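Long-range contact in purine nucleoside phosphorylase (PDB 1ODK), which probably cleaves purine nucleosides with phosphate, releasing the free base and a pentose 1-phosphate: residues Ser96-Gly108 with Thr196-Asp208. Residues are numbered along the deposited sequence; the frame is centred on the assembly and turned at random.
Sequences SDLAPGELIVAQG and TGAILAVSNRIGD
Leu103, Ile104 and Val105 pair antiparallel with Ala201, Leu200 and Ile199, the short strand axes 4.5 Å apart. Ile104 and Leu200 form the hydrogen-bonded pair, each N donating to the other's O at 2.8 Å. The ladder goes on to Ala106 N with Ala198 O, beyond which one water accepts from Ala198 N and donates to Ala106 O. At the other end Val202 N gives a bond to Glu102 O (2.9 Å), and Val202 O takes Gly101 N at 2.7 Å. Gly101 belongs to the type II turn Ala99-Glu102.

Val202 plugs this turn: its CB sits 3.5 Å from Ala99 O and CG1 lies by Pro100 CA. With CG1 anti to the backbone N (chi1 178°), CG2 lies beside that N and slants across Ile104 CD1 at 3.9 Å. Cutting Val202 back to alanine removes both methyls and would probably open a gap under the turn, leaving Ile104 CD1 without its CG2 neighbour. On the face opposite Ile104 and Leu200, Leu103 CD1 meets Ile199 CD1, and Leu103 CD2 meets Ala201 CB. Farther along, Arg205 bends at chi2 (145°) and brings its guanidinium under Pro100 CD, 3.9 Å above the plane.

Strand 103-106 also pairs in parallel with 148-150, while 195-205 runs parallel to 84-93, joining both into the central sheet of the phosphorylase fold. Ile104 packs on strand 175-179, and Phe186 of helix 182-192 covers Ala106 and Ala198.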
ATOM      1  N   SER B  96       9.321   4.698 -28.817  1.00 44.90           N
ATOM      2  CA  SER B  96       9.561   5.462 -30.032  1.00 44.38           C
ATOM      3  C   SER B  96       9.432   4.512 -31.218  1.00 43.17           C
ATOM      4  O   SER B  96       9.332   4.941 -32.367  1.00 43.82           O
ATOM      5  CB  SER B  96      10.966   6.064 -30.009  1.00 46.79           C
ATOM      6  OG  SER B  96      11.949   5.044 -29.927  1.00 46.04           O
ATOM      7  N   ASP B  97       9.433   3.215 -30.926  1.00 42.67           N
ATOM      8  CA  ASP B  97       9.334   2.194 -31.961  1.00 44.47           C
ATOM      9  C   ASP B  97       7.953   2.166 -32.612  1.00 42.61           C
ATOM     10  O   ASP B  97       7.826   1.830 -33.789  1.00 43.07           O
ATOM     11  CB  ASP B  97       9.664   0.818 -31.371  1.00 48.75           C
ATOM     12  CG  ASP B  97       9.981  -0.216 -32.442  1.00 54.64           C
ATOM     13  OD1 ASP B  97      10.320  -1.364 -32.076  1.00 57.46           O
ATOM     14  OD2 ASP B  97       9.895   0.115 -33.646  1.00 56.81           O
ATOM     15  N   LEU B  98       6.922   2.518 -31.849  1.00 39.28           N
ATOM     16  CA  LEU B  98       5.560   2.531 -32.374  1.00 38.17           C
ATOM     17  C   LEU B  98       5.245   3.837 -33.088  1.00 37.04           C
ATOM     18  O   LEU B  98       5.514   4.924 -32.572  1.00 38.97           O
ATOM     19  CB  LEU B  98       4.543   2.311 -31.249  1.00 36.60           C
ATOM     20  CG  LEU B  98       4.354   0.880 -30.743  1.00 38.60           C
ATOM     21  CD1 LEU B  98       3.399   0.877 -29.561  1.00 40.99           C
ATOM     22  CD2 LEU B  98       3.809   0.012 -31.863  1.00 38.75           C
ATOM     23  N   ALA B  99       4.666   3.724 -34.279  1.00 34.15           N
ATOM     24  CA  ALA B  99       4.313   4.900 -35.062  1.00 32.35           C
ATOM     25  C   ALA B  99       2.798   5.055 -35.132  1.00 30.44           C
ATOM     26  O   ALA B  99       2.060   4.071 -35.053  1.00 25.58           O
ATOM     27  CB  ALA B  99       4.887   4.778 -36.464  1.00 30.10           C
ATOM     28  N   PRO B 100       2.315   6.301 -35.266  1.00 30.24           N
ATOM     29  CA  PRO B 100       0.874   6.554 -35.347  1.00 26.84           C
ATOM     30  C   PRO B 100       0.249   5.753 -36.491  1.00 24.13           C
ATOM     31  O   PRO B 100       0.828   5.645 -37.570  1.00 23.02           O
ATOM     32  CB  PRO B 100       0.808   8.059 -35.579  1.00 29.91           C
ATOM     33  CG  PRO B 100       1.991   8.559 -34.788  1.00 31.01           C
ATOM     34  CD  PRO B 100       3.067   7.569 -35.190  1.00 33.23           C
ATOM     35  N   GLY B 101      -0.929   5.188 -36.244  1.00 20.63           N
ATOM     36  CA  GLY B 101      -1.598   4.397 -37.263  1.00 18.77           C
ATOM     37  C   GLY B 101      -1.303   2.913 -37.128  1.00 18.01           C
ATOM     38  O   GLY B 101      -2.003   2.078 -37.699  1.00 18.10           O
ATOM     39  N   GLU B 102      -0.263   2.575 -36.373  1.00 16.56           N
ATOM     40  CA  GLU B 102       0.093   1.177 -36.175  1.00 16.46           C
ATOM     41  C   GLU B 102      -0.924   0.550 -35.218  1.00 15.98           C
ATOM     42  O   GLU B 102      -1.497   1.237 -34.372  1.00 17.38           O
ATOM     43  CB  GLU B 102       1.505   1.073 -35.590  1.00 20.97           C
ATOM     44  CG  GLU B 102       2.200  -0.246 -35.890  1.00 26.95           C
ATOM     45  CD  GLU B 102       3.640  -0.268 -35.409  1.00 30.40           C
ATOM     46  OE1 GLU B 102       4.265   0.816 -35.353  1.00 26.57           O
ATOM     47  OE2 GLU B 102       4.149  -1.368 -35.101  1.00 29.86           O
ATOM     48  N   LEU B 103      -1.158  -0.747 -35.354  1.00 14.27           N
ATOM     49  CA  LEU B 103      -2.119  -1.419 -34.494  1.00 15.08           C
ATOM     50  C   LEU B 103      -1.432  -2.197 -33.383  1.00 15.90           C
ATOM     51  O   LEU B 103      -0.284  -2.626 -33.520  1.00 15.75           O
ATOM     52  CB  LEU B 103      -2.988  -2.377 -35.313  1.00 14.99           C
ATOM     53  CG  LEU B 103      -3.730  -1.785 -36.515  1.00 16.74           C
ATOM     54  CD1 LEU B 103      -4.597  -2.862 -37.141  1.00 17.17           C
ATOM     55  CD2 LEU B 103      -4.584  -0.589 -36.080  1.00 15.35           C
ATOM     56  N   ILE B 104      -2.143  -2.369 -32.277  1.00 14.76           N
ATOM     57  CA  ILE B 104      -1.623  -3.128 -31.151  1.00 12.56           C
ATOM     58  C   ILE B 104      -2.683  -4.115 -30.696  1.00 11.74           C
ATOM     59  O   ILE B 104      -3.805  -3.716 -30.361  1.00 11.88           O
ATOM     60  CB  ILE B 104      -1.285  -2.226 -29.944  1.00 13.87           C
ATOM     61  CG1 ILE B 104      -0.138  -1.275 -30.287  1.00 13.96           C
ATOM     62  CG2 ILE B 104      -0.911  -3.094 -28.747  1.00 13.33           C
ATOM     63  CD1 ILE B 104       0.137  -0.234 -29.194  1.00 17.79           C
ATOM     64  N   VAL B 105      -2.354  -5.404 -30.722  1.00  8.98           N
ATOM     65  CA  VAL B 105      -3.288  -6.413 -30.236  1.00 12.57           C
ATOM     66  C   VAL B 105      -2.866  -6.593 -28.786  1.00 11.13           C
ATOM     67  O   VAL B 105      -1.768  -7.084 -28.511  1.00 12.27           O
ATOM     68  CB  VAL B 105      -3.144  -7.758 -30.967  1.00 12.13           C
ATOM     69  CG1 VAL B 105      -4.085  -8.784 -30.333  1.00 11.79           C
ATOM     70  CG2 VAL B 105      -3.479  -7.583 -32.444  1.00 16.95           C
ATOM     71  N   ALA B 106      -3.733  -6.185 -27.868  1.00  9.06           N
ATOM     72  CA  ALA B 106      -3.424  -6.245 -26.445  1.00 10.31           C
ATOM     73  C   ALA B 106      -3.332  -7.641 -25.854  1.00 10.60           C
ATOM     74  O   ALA B 106      -4.340  -8.325 -25.686  1.00 10.34           O
ATOM     75  CB  ALA B 106      -4.437  -5.409 -25.657  1.00 10.82           C
ATOM     76  N   GLN B 107      -2.113  -8.050 -25.520  1.00 11.45           N
ATOM     77  CA  GLN B 107      -1.890  -9.363 -24.926  1.00 10.83           C
ATOM     78  C   GLN B 107      -2.263  -9.306 -23.448  1.00 11.50           C
ATOM     79  O   GLN B 107      -2.622 -10.317 -22.836  1.00 12.03           O
ATOM     80  CB  GLN B 107      -0.419  -9.765 -25.089  1.00 10.88           C
ATOM     81  CG  GLN B 107      -0.007 -10.956 -24.238  1.00 12.45           C
ATOM     82  CD  GLN B 107       1.463 -11.305 -24.394  1.00 12.78           C
ATOM     83  OE1 GLN B 107       2.303 -10.425 -24.588  1.00 12.68           O
ATOM     84  NE2 GLN B 107       1.780 -12.595 -24.301  1.00  8.98           N
ATOM     85  N   GLY B 108      -2.184  -8.107 -22.883  1.00 10.57           N
ATOM     86  CA  GLY B 108      -2.522  -7.911 -21.487  1.00  8.54           C
ATOM     87  C   GLY B 108      -2.558  -6.422 -21.203  1.00  9.72           C
ATOM     88  O   GLY B 108      -2.162  -5.622 -22.049  1.00  8.25           O
ATOM     89  N   THR B 196     -13.456 -11.472 -23.945  1.00 11.03           N
ATOM     90  CA  THR B 196     -13.072 -10.110 -24.288  1.00  9.38           C
ATOM     91  C   THR B 196     -11.748 -10.026 -25.031  1.00  8.66           C
ATOM     92  O   THR B 196     -10.983 -10.985 -25.094  1.00 10.13           O
ATOM     93  CB  THR B 196     -12.968  -9.226 -23.021  1.00 12.29           C
ATOM     94  OG1 THR B 196     -11.909  -9.710 -22.184  1.00 12.68           O
ATOM     95  CG2 THR B 196     -14.274  -9.269 -22.233  1.00 10.11           C
ATOM     96  N   GLY B 197     -11.488  -8.853 -25.588  1.00 11.59           N
ATOM     97  CA  GLY B 197     -10.262  -8.624 -26.318  1.00  9.05           C
ATOM     98  C   GLY B 197     -10.141  -7.142 -26.590  1.00  9.22           C
ATOM     99  O   GLY B 197     -11.094  -6.384 -26.388  1.00 10.20           O
ATOM    100  N   ALA B 198      -8.967  -6.719 -27.037  1.00 10.08           N
ATOM    101  CA  ALA B 198      -8.749  -5.319 -27.341  1.00 11.68           C
ATOM    102  C   ALA B 198      -7.692  -5.129 -28.413  1.00 13.21           C
ATOM    103  O   ALA B 198      -6.637  -5.763 -28.390  1.00 12.50           O
ATOM    104  CB  ALA B 198      -8.343  -4.556 -26.070  1.00 10.49           C
ATOM    105  N   ILE B 199      -7.999  -4.265 -29.370  1.00 11.91           N
ATOM    106  CA  ILE B 199      -7.054  -3.930 -30.416  1.00 12.81           C
ATOM    107  C   ILE B 199      -7.062  -2.407 -30.440  1.00 14.42           C
ATOM    108  O   ILE B 199      -8.118  -1.779 -30.317  1.00 16.97           O
ATOM    109  CB  ILE B 199      -7.461  -4.521 -31.779  1.00 15.26           C
ATOM    110  CG1 ILE B 199      -6.427  -4.117 -32.833  1.00 18.28           C
ATOM    111  CG2 ILE B 199      -8.868  -4.080 -32.153  1.00 13.52           C
ATOM    112  CD1 ILE B 199      -6.601  -4.827 -34.159  1.00 18.96           C
ATOM    113  N   LEU B 200      -5.884  -1.809 -30.560  1.00 12.40           N
ATOM    114  CA  LEU B 200      -5.789  -0.358 -30.552  1.00 13.14           C
ATOM    115  C   LEU B 200      -5.004   0.183 -31.731  1.00 12.56           C
ATOM    116  O   LEU B 200      -4.183  -0.513 -32.319  1.00 15.19           O
ATOM    117  CB  LEU B 200      -5.099   0.118 -29.268  1.00 12.63           C
ATOM    118  CG  LEU B 200      -5.662  -0.354 -27.924  1.00 20.04           C
ATOM    119  CD1 LEU B 200      -4.712   0.049 -26.809  1.00 23.07           C
ATOM    120  CD2 LEU B 200      -7.051   0.249 -27.698  1.00 17.04           C
ATOM    121  N   ALA B 201      -5.266   1.440 -32.056  1.00 13.50           N
ATOM    122  CA  ALA B 201      -4.556   2.127 -33.121  1.00 13.13           C
ATOM    123  C   ALA B 201      -3.790   3.250 -32.425  1.00 14.18           C
ATOM    124  O   ALA B 201      -4.376   4.023 -31.670  1.00 14.00           O
ATOM    125  CB  ALA B 201      -5.543   2.707 -34.130  1.00 14.26           C
ATOM    126  N   VAL B 202      -2.482   3.325 -32.652  1.00 15.42           N
ATOM    127  CA  VAL B 202      -1.673   4.375 -32.043  1.00 18.34           C
ATOM    128  C   VAL B 202      -2.077   5.725 -32.639  1.00 19.70           C
ATOM    129  O   VAL B 202      -2.016   5.920 -33.851  1.00 21.24           O
ATOM    130  CB  VAL B 202      -0.167   4.139 -32.296  1.00 18.96           C
ATOM    131  CG1 VAL B 202       0.649   5.278 -31.700  1.00 19.80           C
ATOM    132  CG2 VAL B 202       0.257   2.816 -31.690  1.00 16.41           C
ATOM    133  N   SER B 203      -2.494   6.650 -31.783  1.00 19.60           N
ATOM    134  CA  SER B 203      -2.919   7.969 -32.239  1.00 21.75           C
ATOM    135  C   SER B 203      -1.902   9.062 -31.942  1.00 24.20           C
ATOM    136  O   SER B 203      -2.051  10.197 -32.399  1.00 26.56           O
ATOM    137  CB  SER B 203      -4.249   8.340 -31.587  1.00 20.45           C
ATOM    138  OG  SER B 203      -4.122   8.350 -30.176  1.00 26.55           O
ATOM    139  N   ASN B 204      -0.868   8.723 -31.179  1.00 23.59           N
ATOM    140  CA  ASN B 204       0.148   9.700 -30.813  1.00 24.77           C
ATOM    141  C   ASN B 204       1.182   9.071 -29.893  1.00 24.22           C
ATOM    142  O   ASN B 204       1.096   7.894 -29.556  1.00 22.96           O
ATOM    143  CB  ASN B 204      -0.492  10.864 -30.058  1.00 26.44           C
ATOM    144  CG  ASN B 204      -1.117  10.422 -28.745  1.00 26.18           C
ATOM    145  OD1 ASN B 204      -2.139   9.731 -28.729  1.00 29.83           O
ATOM    146  ND2 ASN B 204      -0.494  10.802 -27.635  1.00 28.46           N
ATOM    147  N   ARG B 205       2.151   9.883 -29.485  1.00 25.52           N
ATOM    148  CA  ARG B 205       3.197   9.463 -28.563  1.00 28.41           C
ATOM    149  C   ARG B 205       2.995  10.263 -27.283  1.00 28.19           C
ATOM    150  O   ARG B 205       2.659  11.447 -27.334  1.00 28.88           O
ATOM    151  CB  ARG B 205       4.578   9.748 -29.153  1.00 32.28           C
ATOM    152  CG  ARG B 205       4.984   8.755 -30.228  1.00 39.24           C
ATOM    153  CD  ARG B 205       5.790   9.416 -31.326  1.00 43.39           C
ATOM    154  NE  ARG B 205       6.210   8.453 -32.339  1.00 45.85           N
ATOM    155  CZ  ARG B 205       6.501   8.775 -33.594  1.00 45.33           C
ATOM    156  NH1 ARG B 205       6.412  10.038 -33.991  1.00 45.83           N
ATOM    157  NH2 ARG B 205       6.883   7.836 -34.452  1.00 45.99           N
ATOM    158  N   ILE B 206       3.180   9.617 -26.138  1.00 29.36           N
ATOM    159  CA  ILE B 206       3.006  10.296 -24.861  1.00 29.18           C
ATOM    160  C   ILE B 206       3.802  11.594 -24.862  1.00 30.02           C
ATOM    161  O   ILE B 206       4.987  11.602 -25.190  1.00 27.96           O
ATOM    162  CB  ILE B 206       3.475   9.414 -23.684  1.00 28.36           C
ATOM    163  CG1 ILE B 206       2.679   8.106 -23.668  1.00 27.93           C
ATOM    164  CG2 ILE B 206       3.308  10.168 -22.369  1.00 26.01           C
ATOM    165  CD1 ILE B 206       1.180   8.296 -23.607  1.00 31.65           C
ATOM    166  N   GLY B 207       3.138  12.691 -24.507  1.00 33.31           N
ATOM    167  CA  GLY B 207       3.804  13.981 -24.482  1.00 35.86           C
ATOM    168  C   GLY B 207       3.400  14.900 -25.625  1.00 37.91           C
ATOM    169  O   GLY B 207       3.580  16.117 -25.541  1.00 38.89           O
ATOM    170  N   ASP B 208       2.863  14.327 -26.698  1.00 37.69           N
ATOM    171  CA  ASP B 208       2.436  15.122 -27.845  1.00 38.25           C
ATOM    172  C   ASP B 208       1.217  15.969 -27.491  1.00 38.41           C
ATOM    173  O   ASP B 208       0.257  15.476 -26.896  1.00 36.23           O
ATOM    174  CB  ASP B 208       2.097  14.218 -29.033  1.00 38.33           C
ATOM    175  CG  ASP B 208       3.330  13.639 -29.700  1.00 38.32           C
ATOM    176  OD1 ASP B 208       3.167  12.841 -30.648  1.00 36.04           O
ATOM    177  OD2 ASP B 208       4.457  13.985 -29.283  1.00 38.35           O
TER
HETATM  178  O   HOH W   1      -6.673  -8.468 -27.229  1.00 10.19           O